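Local coordinates for inositol-1-monophosphatase (PDB 2Q74), which probably removes the phosphate group from inositol 1-phosphate to release free myo-inositol, using magnesium as cofactor, at residues A23-G28 against T61-L66; P117-S122 against A137-R142; T131-V136 against S146-L151; L213-V218 against L262-A267. All coordinates share one frame; numbering follows the deposited sequence.

Contact 1 of 4, residues A23-G28 against T61-L66; sequences AAFVRG and TDTERL
An aromatic side chain of helix 8-33, Phe25, bridges to helix 55-74 in a nearly antiparallel helix-helix packing on one flank of the phosphatase fold. The axes of the short segments approach to 10.0 Å and run 155° apart, a separation spanned by a long side chain. With CG anti to the backbone N (chi1 180°), Phe25 reaches straight across. Leu66 covers one face of its ring: CD1 lies 3.8 Å from the ring centroid, 29° off the normal, which meets the criteria for a CH-pi contact. Two other residues meet the ring's edge near its plane, Asp62 with CB, 3.7 Å from Phe25 CE2, and Thr63 with OG1, 3.4 Å from Phe25 CD2. Thr63 OG1 also lies beside Val26 CG2, but its hydrogen bond goes to the carbonyl of Val59 one turn back in its own helix. The Asp62 carboxylate, nearly upright to the ring, forms two salt bridges, through OD1 with Arg65 NH1 and through OD2 with Arg29 of helix 8-33. Between the two segments the contact is therefore apolar and CH-pi, while just beyond residues 23-28 the Asp62-Arg29 salt bridge ties the same two helices by charge.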
loop_
_atom_site.group_PDB
_atom_site.type_symbol
_atom_site.label_atom_id
_atom_site.label_comp_id
_atom_site.label_asym_id
_atom_site.label_seq_id
_atom_site.Cartn_x
_atom_site.Cartn_y
_atom_site.Cartn_z
ATOM N N ALA A 23 -5.415 -0.878 -18.995
ATOM C CA ALA A 23 -4.267 -0.802 -18.102
ATOM C C ALA A 23 -3.019 -0.461 -18.906
ATOM O O ALA A 23 -2.264 0.449 -18.551
ATOM C CB ALA A 23 -4.081 -2.113 -17.354
ATOM N N ALA A 24 -2.810 -1.180 -19.999
ATOM C CA ALA A 24 -1.662 -0.938 -20.874
ATOM C C ALA A 24 -1.618 0.515 -21.371
ATOM O O ALA A 24 -0.541 1.112 -21.530
ATOM C CB ALA A 24 -1.701 -1.896 -22.064
ATOM N N PHE A 25 -2.796 1.074 -21.632
ATOM C CA PHE A 25 -2.916 2.438 -22.154
ATOM C C PHE A 25 -2.618 3.461 -21.071
ATOM O O PHE A 25 -1.918 4.436 -21.308
ATOM C CB PHE A 25 -4.339 2.634 -22.679
ATOM C CG PHE A 25 -4.605 3.995 -23.242
ATOM C CD1 PHE A 25 -4.188 4.322 -24.509
ATOM C CD2 PHE A 25 -5.315 4.937 -22.512
ATOM C CE1 PHE A 25 -4.461 5.589 -25.048
ATOM C CE2 PHE A 25 -5.587 6.195 -23.032
ATOM C CZ PHE A 25 -5.157 6.521 -24.300
ATOM N N VAL A 26 -3.160 3.234 -19.882
ATOM C CA VAL A 26 -2.903 4.104 -18.735
ATOM C C VAL A 26 -1.414 4.139 -18.416
ATOM O O VAL A 26 -0.826 5.177 -18.191
ATOM C CB VAL A 26 -3.674 3.580 -17.488
ATOM C CG1 VAL A 26 -3.208 4.272 -16.223
ATOM C CG2 VAL A 26 -5.168 3.747 -17.704
ATOM N N ARG A 27 -0.836 2.958 -18.377
ATOM C CA ARG A 27 0.553 2.744 -18.054
ATOM C C ARG A 27 1.417 3.537 -19.035
ATOM O O ARG A 27 2.378 4.214 -18.655
ATOM C CB ARG A 27 0.780 1.238 -18.127
ATOM C CG ARG A 27 2.136 0.743 -17.833
ATOM C CD ARG A 27 2.109 -0.502 -16.946
ATOM N NE ARG A 27 0.988 -1.426 -17.147
ATOM C CZ ARG A 27 0.817 -2.241 -18.188
ATOM N NH1 ARG A 27 1.667 -2.234 -19.204
ATOM N NH2 ARG A 27 -0.222 -3.066 -18.220
ATOM N N GLY A 28 1.023 3.508 -20.302
ATOM C CA GLY A 28 1.721 4.256 -21.332
ATOM C C GLY A 28 1.460 5.748 -21.326
ATOM O O GLY A 28 2.377 6.551 -21.516
ATOM N N THR A 61 -9.811 10.753 -18.757
ATOM C CA THR A 61 -10.708 10.973 -19.883
ATOM C C THR A 61 -10.312 10.142 -21.094
ATOM O O THR A 61 -11.157 9.516 -21.733
ATOM C CB THR A 61 -10.704 12.446 -20.316
ATOM O OG1 THR A 61 -10.831 13.276 -19.161
ATOM C CG2 THR A 61 -11.854 12.713 -21.271
ATOM N N ASP A 62 -9.023 10.159 -21.415
ATOM C CA ASP A 62 -8.509 9.444 -22.569
ATOM C C ASP A 62 -8.877 7.970 -22.482
ATOM O O ASP A 62 -9.354 7.379 -23.459
ATOM C CB ASP A 62 -6.988 9.599 -22.661
ATOM C CG ASP A 62 -6.547 11.025 -23.049
ATOM O OD1 ASP A 62 -7.322 11.771 -23.689
ATOM O OD2 ASP A 62 -5.405 11.394 -22.711
ATOM N N THR A 63 -8.671 7.394 -21.297
ATOM C CA THR A 63 -8.911 5.970 -21.054
ATOM C C THR A 63 -10.400 5.642 -21.057
ATOM O O THR A 63 -10.819 4.569 -21.483
ATOM C CB THR A 63 -8.311 5.540 -19.706
ATOM O OG1 THR A 63 -6.920 5.853 -19.669
ATOM C CG2 THR A 63 -8.480 4.051 -19.481
ATOM N N GLU A 64 -11.195 6.578 -20.562
ATOM C CA GLU A 64 -12.653 6.483 -20.649
ATOM C C GLU A 64 -13.100 6.411 -22.118
ATOM O O GLU A 64 -13.980 5.611 -22.470
ATOM C CB GLU A 64 -13.288 7.699 -19.965
ATOM C CG GLU A 64 -14.818 7.749 -19.981
ATOM C CD GLU A 64 -15.449 6.946 -18.879
ATOM O OE1 GLU A 64 -14.935 5.840 -18.604
ATOM O OE2 GLU A 64 -16.451 7.423 -18.293
ATOM N N ARG A 65 -12.484 7.247 -22.958
ATOM C CA ARG A 65 -12.749 7.237 -24.390
ATOM C C ARG A 65 -12.385 5.881 -25.021
ATOM O O ARG A 65 -13.167 5.322 -25.779
ATOM C CB ARG A 65 -12.012 8.390 -25.099
ATOM C CG ARG A 65 -12.672 8.776 -26.408
ATOM C CD ARG A 65 -11.981 9.909 -27.131
ATOM N NE ARG A 65 -11.999 11.163 -26.375
ATOM C CZ ARG A 65 -10.953 11.708 -25.748
ATOM N NH1 ARG A 65 -9.758 11.126 -25.761
ATOM N NH2 ARG A 65 -11.101 12.855 -25.096
ATOM N N LEU A 66 -11.204 5.362 -24.695
ATOM C CA LEU A 66 -10.758 4.062 -25.187
ATOM C C LEU A 66 -11.787 2.998 -24.886
ATOM O O LEU A 66 -12.159 2.217 -25.749
ATOM C CB LEU A 66 -9.418 3.680 -24.542
ATOM C CG LEU A 66 -8.698 2.388 -24.976
ATOM C CD1 LEU A 66 -7.240 2.429 -24.552
ATOM C CD2 LEU A 66 -9.353 1.147 -24.428
#

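Contact 2 of 4, residues P117-S122 against A137-R142; sequences PAYAVS and ADVAAR
The Tyr119 ring meets Val139, whose side chain crosses that of the tyrosine at about a right angle; Val139 CG1 comes obliquely to the ring, 3.8 Å from Tyr119 CE1. Above one face of the ring, over its centre, sits a water 4.3 Å from the plane, and outside the two segments Phe112 adds an edge-to-face neighbour. The ring owes its place to a chi1 of 37°, which sets CG between the backbone N and the carbonyl carbon. The same water joins the two segments: it donates to Tyr119 O at 2.8 Å and to Asp138 OD1, and accepts from Ala140 N. Tyr119 O takes a second, weak bond from Val139 N. These links lie where the beta hairpin of strands 120-127 and 130-138 opens out at the end away from its turn. Within the sheet, Val121 and Ala137 form an antiparallel hydrogen-bonded pair, with Ala137 N to Val121 O 2.8 Å and Val121 N to Ala137 O 3.0 Å, both donors in the carbonyl plane. Their side chains share the face covered by helix 8-33; just past the strand end, Val139 CG2 comes 3.9 Å from Val121 CG2. Ala120 and Asp138, the neighbouring non-hydrogen-bonded pair, turn to the other face and pack on Leu213. Farther out, Pro117 CB rests on Ala140 CB, and Arg222 of the second subunit packs against Pro117.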
loop_
_atom_site.group_PDB
_atom_site.type_symbol
_atom_site.label_atom_id
_atom_site.label_comp_id
_atom_site.label_asym_id
_atom_site.label_seq_id
_atom_site.Cartn_x
_atom_site.Cartn_y
_atom_site.Cartn_z
ATOM N N PRO A 117 2.106 2.580 -6.642
ATOM C CA PRO A 117 1.603 1.540 -7.537
ATOM C C PRO A 117 0.423 0.835 -6.954
ATOM O O PRO A 117 0.510 -0.332 -6.565
ATOM C CB PRO A 117 2.779 0.576 -7.661
ATOM C CG PRO A 117 3.497 0.746 -6.389
ATOM C CD PRO A 117 3.415 2.204 -6.073
ATOM N N ALA A 118 -0.692 1.542 -6.933
ATOM C CA ALA A 118 -1.901 1.035 -6.400
ATOM C C ALA A 118 -3.017 1.882 -6.994
ATOM O O ALA A 118 -3.724 2.613 -6.265
ATOM C CB ALA A 118 -1.880 1.143 -4.879
ATOM N N TYR A 119 -3.151 1.800 -8.320
ATOM C CA TYR A 119 -4.347 2.301 -9.000
ATOM C C TYR A 119 -4.840 1.242 -9.948
ATOM O O TYR A 119 -4.056 0.401 -10.389
ATOM C CB TYR A 119 -4.056 3.585 -9.749
ATOM C CG TYR A 119 -2.704 3.632 -10.378
ATOM C CD1 TYR A 119 -2.506 3.315 -11.719
ATOM C CD2 TYR A 119 -1.613 4.006 -9.626
ATOM C CE1 TYR A 119 -1.221 3.386 -12.278
ATOM C CE2 TYR A 119 -0.375 4.085 -10.161
ATOM C CZ TYR A 119 -0.160 3.772 -11.477
ATOM O OH TYR A 119 1.139 3.887 -11.966
ATOM N N ALA A 120 -6.121 1.293 -10.301
ATOM C CA ALA A 120 -6.727 0.195 -11.066
ATOM C C ALA A 120 -7.790 0.629 -12.086
ATOM O O ALA A 120 -8.440 1.654 -11.957
ATOM C CB ALA A 120 -7.316 -0.788 -10.116
ATOM N N VAL A 121 -7.945 -0.188 -13.112
ATOM C CA VAL A 121 -9.047 -0.065 -14.037
ATOM C C VAL A 121 -10.114 -1.061 -13.555
ATOM O O VAL A 121 -9.799 -2.228 -13.329
ATOM C CB VAL A 121 -8.595 -0.428 -15.457
ATOM C CG1 VAL A 121 -9.765 -0.306 -16.422
ATOM C CG2 VAL A 121 -7.400 0.444 -15.882
ATOM N N SER A 122 -11.350 -0.593 -13.388
ATOM C CA SER A 122 -12.468 -1.434 -12.949
ATOM C C SER A 122 -13.558 -1.452 -14.015
ATOM O O SER A 122 -14.011 -0.389 -14.433
ATOM C CB SER A 122 -13.051 -0.901 -11.641
ATOM O OG SER A 122 -14.063 -1.750 -11.127
ATOM N N ALA A 137 -8.121 -4.415 -13.133
ATOM C CA ALA A 137 -6.728 -4.533 -13.591
ATOM C C ALA A 137 -5.896 -3.720 -12.649
ATOM O O ALA A 137 -6.144 -2.541 -12.527
ATOM C CB ALA A 137 -6.575 -3.999 -15.001
ATOM N N ASP A 138 -4.939 -4.357 -11.984
ATOM C CA ASP A 138 -3.924 -3.683 -11.170
ATOM C C ASP A 138 -2.831 -3.213 -12.125
ATOM O O ASP A 138 -1.921 -3.971 -12.482
ATOM C CB ASP A 138 -3.357 -4.657 -10.111
ATOM C CG ASP A 138 -2.342 -3.997 -9.141
ATOM O OD1 ASP A 138 -1.770 -2.929 -9.453
ATOM O OD2 ASP A 138 -2.100 -4.598 -8.055
ATOM N N VAL A 139 -2.921 -1.946 -12.513
ATOM C CA VAL A 139 -2.102 -1.399 -13.570
ATOM C C VAL A 139 -0.608 -1.612 -13.321
ATOM O O VAL A 139 0.086 -2.183 -14.164
ATOM C CB VAL A 139 -2.463 0.094 -13.822
ATOM C CG1 VAL A 139 -1.607 0.684 -14.926
ATOM C CG2 VAL A 139 -3.933 0.198 -14.189
ATOM N N ALA A 140 -0.099 -1.187 -12.172
ATOM C CA ALA A 140 1.371 -1.220 -11.990
ATOM C C ALA A 140 1.862 -2.667 -11.818
ATOM O O ALA A 140 2.985 -2.989 -12.164
ATOM C CB ALA A 140 1.808 -0.340 -10.833
ATOM N N ALA A 141 1.009 -3.531 -11.291
ATOM C CA ALA A 141 1.377 -4.925 -11.046
ATOM C C ALA A 141 1.337 -5.730 -12.334
ATOM O O ALA A 141 1.953 -6.769 -12.416
ATOM C CB ALA A 141 0.446 -5.528 -10.026
ATOM N N ARG A 142 0.622 -5.233 -13.336
ATOM C CA ARG A 142 0.381 -5.940 -14.590
ATOM C C ARG A 142 -0.359 -7.245 -14.383
ATOM O O ARG A 142 -0.023 -8.269 -14.968
ATOM C CB ARG A 142 1.693 -6.159 -15.345
ATOM C CG ARG A 142 2.250 -4.884 -15.864
ATOM C CD ARG A 142 3.584 -5.025 -16.512
ATOM N NE ARG A 142 3.995 -3.704 -16.968
ATOM C CZ ARG A 142 5.213 -3.373 -17.363
ATOM N NH1 ARG A 142 6.191 -4.277 -17.368
ATOM N NH2 ARG A 142 5.463 -2.125 -17.751
HETATM O O HOH W 1 -1.411 -0.513 -9.903
#

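Contact 3 of 4, residues T131-V136 against S146-L151; sequences TVAGAV and SAATGL
Val132 O is gripped twice by Thr149. The backbone N donates at 2.9 Å with an N-H...O angle of 160°, tilted 28° from the carbonyl plane, and the side-chain OG1 adds a weak bond at 3.3 Å. The same hydroxyl lies 3.4 Å from Val132 CG1, so the two side chains meet at the point where strand 143-148 gives way to loop. On the other edge of strand 130-138, Val132 and Ala133 both face Ala125, a classic beta bulge. Deeper in the hairpin, Gly134 and Ala147 form an antiparallel hydrogen-bonded pair: Gly134 N reaches Ala147 O at 3.1 Å, and Ala147 N returns a bond to Gly134 O at 3.2 Å. Non-hydrogen-bonded pairs flank it, Ala133 with Ala148 (CB to CB 4.1 Å) and Ala135 with Ser146 (CB to CB 4.2 Å). The four residues of these flanking pairs look toward helix 8-33, which supplies Leu11 to Ala133, Ala15 to Ala135 and Pro8 to Ala148; Ser146 OG is hydrogen-bonded to Glu16. Across the sheet, Ala147 packs on Ile242 of helix 233-245. This places the hairpin between two helical layers of the alpha-beta-alpha-beta-alpha sandwich. The strands are joined chiefly through backbone atoms, a link that depends little on side-chain identity, while the three alanines and the serine turned to helix 8-33 are small enough to let that helix approach closely.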
loop_
_atom_site.group_PDB
_atom_site.type_symbol
_atom_site.label_atom_id
_atom_site.label_comp_id
_atom_site.label_asym_id
_atom_site.label_seq_id
_atom_site.Cartn_x
_atom_site.Cartn_y
_atom_site.Cartn_z
ATOM N N THR A 131 -24.341 -7.052 -10.406
ATOM C CA THR A 131 -23.101 -7.365 -11.108
ATOM C C THR A 131 -22.956 -8.867 -11.419
ATOM O O THR A 131 -22.856 -9.714 -10.529
ATOM C CB THR A 131 -21.873 -6.882 -10.332
ATOM O OG1 THR A 131 -22.040 -5.500 -9.981
ATOM C CG2 THR A 131 -20.610 -7.008 -11.178
ATOM N N VAL A 132 -22.941 -9.161 -12.714
ATOM C CA VAL A 132 -22.901 -10.512 -13.261
ATOM C C VAL A 132 -21.475 -10.921 -13.637
ATOM O O VAL A 132 -21.130 -12.109 -13.646
ATOM C CB VAL A 132 -23.783 -10.572 -14.521
ATOM C CG1 VAL A 132 -23.792 -11.969 -15.107
ATOM C CG2 VAL A 132 -25.190 -10.117 -14.188
ATOM N N ALA A 133 -20.653 -9.929 -13.973
ATOM C CA ALA A 133 -19.274 -10.182 -14.360
ATOM C C ALA A 133 -18.430 -8.928 -14.200
ATOM O O ALA A 133 -18.935 -7.808 -14.257
ATOM C CB ALA A 133 -19.219 -10.676 -15.788
ATOM N N GLY A 134 -17.136 -9.121 -13.994
ATOM C CA GLY A 134 -16.285 -7.992 -13.671
ATOM C C GLY A 134 -14.810 -8.261 -13.811
ATOM O O GLY A 134 -14.381 -9.408 -13.819
ATOM N N ALA A 135 -14.034 -7.192 -13.915
ATOM C CA ALA A 135 -12.574 -7.327 -14.027
ATOM C C ALA A 135 -11.911 -6.098 -13.473
ATOM O O ALA A 135 -12.317 -4.977 -13.808
ATOM C CB ALA A 135 -12.156 -7.543 -15.474
ATOM N N VAL A 136 -10.919 -6.287 -12.608
ATOM C CA VAL A 136 -10.138 -5.149 -12.086
ATOM C C VAL A 136 -8.699 -5.376 -12.442
ATOM O O VAL A 136 -8.109 -6.400 -12.098
ATOM C CB VAL A 136 -10.226 -5.007 -10.535
ATOM C CG1 VAL A 136 -9.303 -3.857 -10.028
ATOM C CG2 VAL A 136 -11.659 -4.804 -10.072
ATOM N N SER A 146 -10.550 -11.200 -12.045
ATOM C CA SER A 146 -11.876 -11.256 -12.659
ATOM C C SER A 146 -12.771 -12.321 -12.078
ATOM O O SER A 146 -12.300 -13.247 -11.424
ATOM C CB SER A 146 -11.751 -11.477 -14.162
ATOM O OG SER A 146 -11.023 -12.665 -14.452
ATOM N N ALA A 147 -14.070 -12.189 -12.333
ATOM C CA ALA A 147 -15.049 -13.135 -11.836
ATOM C C ALA A 147 -16.319 -13.022 -12.653
ATOM O O ALA A 147 -16.505 -12.048 -13.381
ATOM C CB ALA A 147 -15.333 -12.857 -10.385
ATOM N N ALA A 148 -17.168 -14.036 -12.532
ATOM C CA ALA A 148 -18.521 -14.032 -13.088
ATOM C C ALA A 148 -19.434 -14.924 -12.226
ATOM O O ALA A 148 -18.960 -15.902 -11.637
ATOM C CB ALA A 148 -18.509 -14.504 -14.525
ATOM N N THR A 149 -20.725 -14.583 -12.137
ATOM C CA THR A 149 -21.652 -15.299 -11.232
ATOM C C THR A 149 -21.647 -16.780 -11.481
ATOM O O THR A 149 -21.917 -17.226 -12.595
ATOM C CB THR A 149 -23.110 -14.821 -11.339
ATOM O OG1 THR A 149 -23.374 -14.373 -12.676
ATOM C CG2 THR A 149 -23.380 -13.685 -10.369
ATOM N N GLY A 150 -21.321 -17.535 -10.438
ATOM C CA GLY A 150 -21.306 -18.986 -10.497
ATOM C C GLY A 150 -20.020 -19.579 -11.022
ATOM O O GLY A 150 -19.837 -20.788 -10.982
ATOM N N LEU A 151 -19.105 -18.741 -11.488
ATOM C CA LEU A 151 -17.924 -19.227 -12.193
ATOM C C LEU A 151 -16.641 -19.077 -11.391
ATOM O O LEU A 151 -15.601 -19.526 -11.843
ATOM C CB LEU A 151 -17.812 -18.518 -13.552
ATOM C CG LEU A 151 -18.975 -18.865 -14.502
ATOM C CD1 LEU A 151 -18.858 -18.079 -15.818
ATOM C CD2 LEU A 151 -19.032 -20.356 -14.742
#

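Contact 4 of 4, residues L213-V218 against L262-A267; sequences LDLCMV and LVVVAA
Leu215 CD2 carries the tight part of this contact, settling against two residues of the strand: it lies 3.7 Å from Ala266 CB and 4.1 Å from Val264 CG1. Both of these strand residues direct their CB toward the helix, and Leu215 crosses Val264 at a slant. The leucine's own CB is not aimed at the strand; a chi1 of -72°, with CG anti to the carbonyl carbon, is part of what carries its methyl end nearer. One helical turn on, the fit is looser. Val218 points its CB at the strand yet approaches mainly backbone, with CG2 4.3 Å from Ala266 O and CG1 4.5 Å from Ala267 N. The looser part is no more open to solvent, since all five touching residues are buried, and Tyr226 of the adjoining strand 225-231 packs on both Leu215 and Val218. Helix 211-220 thus lies on the five-stranded sheet as part of the middle helical layer of the sandwich, its short segment axis 8.8 Å from that of strand 262-267 and inclined to it by 23°. The strand's other face serves the next layer: Val265 and Ala267 turn their CB atoms away from residues 213-218, and both meet Leu275 of helix 272-280. Nothing polar passes between the two segments; the backbone of the strand is instead bonded within the sheet, Val264 with Glu228 and Val265 with Leu251.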
loop_
_atom_site.group_PDB
_atom_site.type_symbol
_atom_site.label_atom_id
_atom_site.label_comp_id
_atom_site.label_asym_id
_atom_site.label_seq_id
_atom_site.Cartn_x
_atom_site.Cartn_y
_atom_site.Cartn_z
ATOM N N LEU A 213 -8.937 -2.242 -5.560
ATOM C CA LEU A 213 -7.820 -3.114 -5.206
ATOM C C LEU A 213 -7.987 -3.758 -3.838
ATOM O O LEU A 213 -7.502 -4.866 -3.639
ATOM C CB LEU A 213 -6.478 -2.335 -5.292
ATOM C CG LEU A 213 -6.017 -2.006 -6.716
ATOM C CD1 LEU A 213 -4.734 -1.116 -6.715
ATOM C CD2 LEU A 213 -5.808 -3.267 -7.526
ATOM N N ASP A 214 -8.639 -3.073 -2.899
ATOM C CA ASP A 214 -8.905 -3.622 -1.574
ATOM C C ASP A 214 -9.856 -4.825 -1.693
ATOM O O ASP A 214 -9.654 -5.877 -1.078
ATOM C CB ASP A 214 -9.574 -2.565 -0.671
ATOM C CG ASP A 214 -8.611 -1.472 -0.202
ATOM O OD1 ASP A 214 -7.440 -1.764 0.090
ATOM O OD2 ASP A 214 -9.040 -0.315 -0.094
ATOM N N LEU A 215 -10.913 -4.661 -2.465
ATOM C CA LEU A 215 -11.825 -5.744 -2.694
ATOM C C LEU A 215 -11.076 -6.933 -3.302
ATOM O O LEU A 215 -11.307 -8.081 -2.937
ATOM C CB LEU A 215 -12.977 -5.275 -3.583
ATOM C CG LEU A 215 -13.963 -4.330 -2.860
ATOM C CD1 LEU A 215 -14.820 -3.552 -3.835
ATOM C CD2 LEU A 215 -14.864 -5.178 -1.868
ATOM N N CYS A 216 -10.116 -6.665 -4.185
ATOM C CA CYS A 216 -9.375 -7.781 -4.805
ATOM C C CYS A 216 -8.429 -8.442 -3.789
ATOM O O CYS A 216 -8.252 -9.676 -3.776
ATOM C CB CYS A 216 -8.608 -7.309 -6.042
ATOM S SG CYS A 216 -9.655 -6.806 -7.421
ATOM N N MET A 217 -7.816 -7.619 -2.938
ATOM C CA MET A 217 -6.944 -8.178 -1.917
ATOM C C MET A 217 -7.729 -9.183 -1.039
ATOM O O MET A 217 -7.244 -10.267 -0.701
ATOM C CB MET A 217 -6.316 -7.073 -1.095
ATOM C CG MET A 217 -5.215 -6.353 -1.868
ATOM S SD MET A 217 -4.366 -5.123 -0.845
ATOM C CE MET A 217 -5.244 -3.705 -1.455
ATOM N N VAL A 218 -8.943 -8.798 -0.667
ATOM C CA VAL A 218 -9.779 -9.665 0.162
ATOM C C VAL A 218 -9.999 -10.999 -0.566
ATOM O O VAL A 218 -9.763 -12.072 -0.011
ATOM C CB VAL A 218 -11.105 -8.992 0.511
ATOM C CG1 VAL A 218 -12.033 -9.961 1.195
ATOM C CG2 VAL A 218 -10.850 -7.748 1.408
ATOM N N LEU A 262 -21.832 4.355 -1.713
ATOM C CA LEU A 262 -22.307 3.178 -0.986
ATOM C C LEU A 262 -21.441 2.847 0.225
ATOM O O LEU A 262 -20.309 3.304 0.346
ATOM C CB LEU A 262 -22.344 1.951 -1.900
ATOM C CG LEU A 262 -23.153 2.052 -3.191
ATOM C CD1 LEU A 262 -23.155 0.718 -3.895
ATOM C CD2 LEU A 262 -24.575 2.494 -2.942
ATOM N N VAL A 263 -22.008 2.048 1.125
ATOM C CA VAL A 263 -21.274 1.489 2.241
ATOM C C VAL A 263 -20.936 0.065 1.869
ATOM O O VAL A 263 -21.828 -0.721 1.555
ATOM C CB VAL A 263 -22.097 1.497 3.517
ATOM C CG1 VAL A 263 -21.342 0.805 4.644
ATOM C CG2 VAL A 263 -22.445 2.922 3.888
ATOM N N VAL A 264 -19.644 -0.255 1.901
ATOM C CA VAL A 264 -19.151 -1.552 1.474
ATOM C C VAL A 264 -18.490 -2.251 2.631
ATOM O O VAL A 264 -17.611 -1.658 3.303
ATOM C CB VAL A 264 -18.095 -1.418 0.353
ATOM C CG1 VAL A 264 -17.685 -2.803 -0.164
ATOM C CG2 VAL A 264 -18.608 -0.530 -0.776
ATOM N N VAL A 265 -18.918 -3.494 2.868
ATOM C CA VAL A 265 -18.231 -4.394 3.785
ATOM C C VAL A 265 -17.934 -5.702 3.058
ATOM O O VAL A 265 -18.806 -6.288 2.425
ATOM C CB VAL A 265 -19.025 -4.638 5.063
ATOM C CG1 VAL A 265 -18.236 -5.544 6.001
ATOM C CG2 VAL A 265 -19.335 -3.320 5.747
ATOM N N ALA A 266 -16.678 -6.123 3.099
ATOM C CA ALA A 266 -16.254 -7.375 2.490
ATOM C C ALA A 266 -15.313 -8.087 3.450
ATOM O O ALA A 266 -14.344 -7.511 3.896
ATOM C CB ALA A 266 -15.580 -7.111 1.172
ATOM N N ALA A 267 -15.600 -9.335 3.784
ATOM C CA ALA A 267 -14.825 -10.026 4.805
ATOM C C ALA A 267 -14.797 -11.523 4.566
ATOM O O ALA A 267 -15.746 -12.092 4.012
ATOM C CB ALA A 267 -15.422 -9.739 6.176
#

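Contacts 2 and 3 share strand 130-138 and one sheet, meeting where Val136 CG1 lies 3.7 Å from Ala120 CB. Contact 1 reaches that sheet from the outer helical layer through Ala23 CB, 3.9 Å from Ala137 CB, and Arg27 NE probably donates to Val139 O in the following loop. From the inner layer, contact 4 touches both, with Leu213 CG 3.8 Å from Ala120 CB and Cys216 SG 3.6 Å from Val136 CB. The side chains of Val26 and Tyr119 are each about 4 Å from that of Ile106, a probable substrate-binding residue. From the side chain of Asp235, a probable magnesium and substrate ligand, that of Leu215 is about 7 Å away and that of Thr131, in contact 3, about 11 Å.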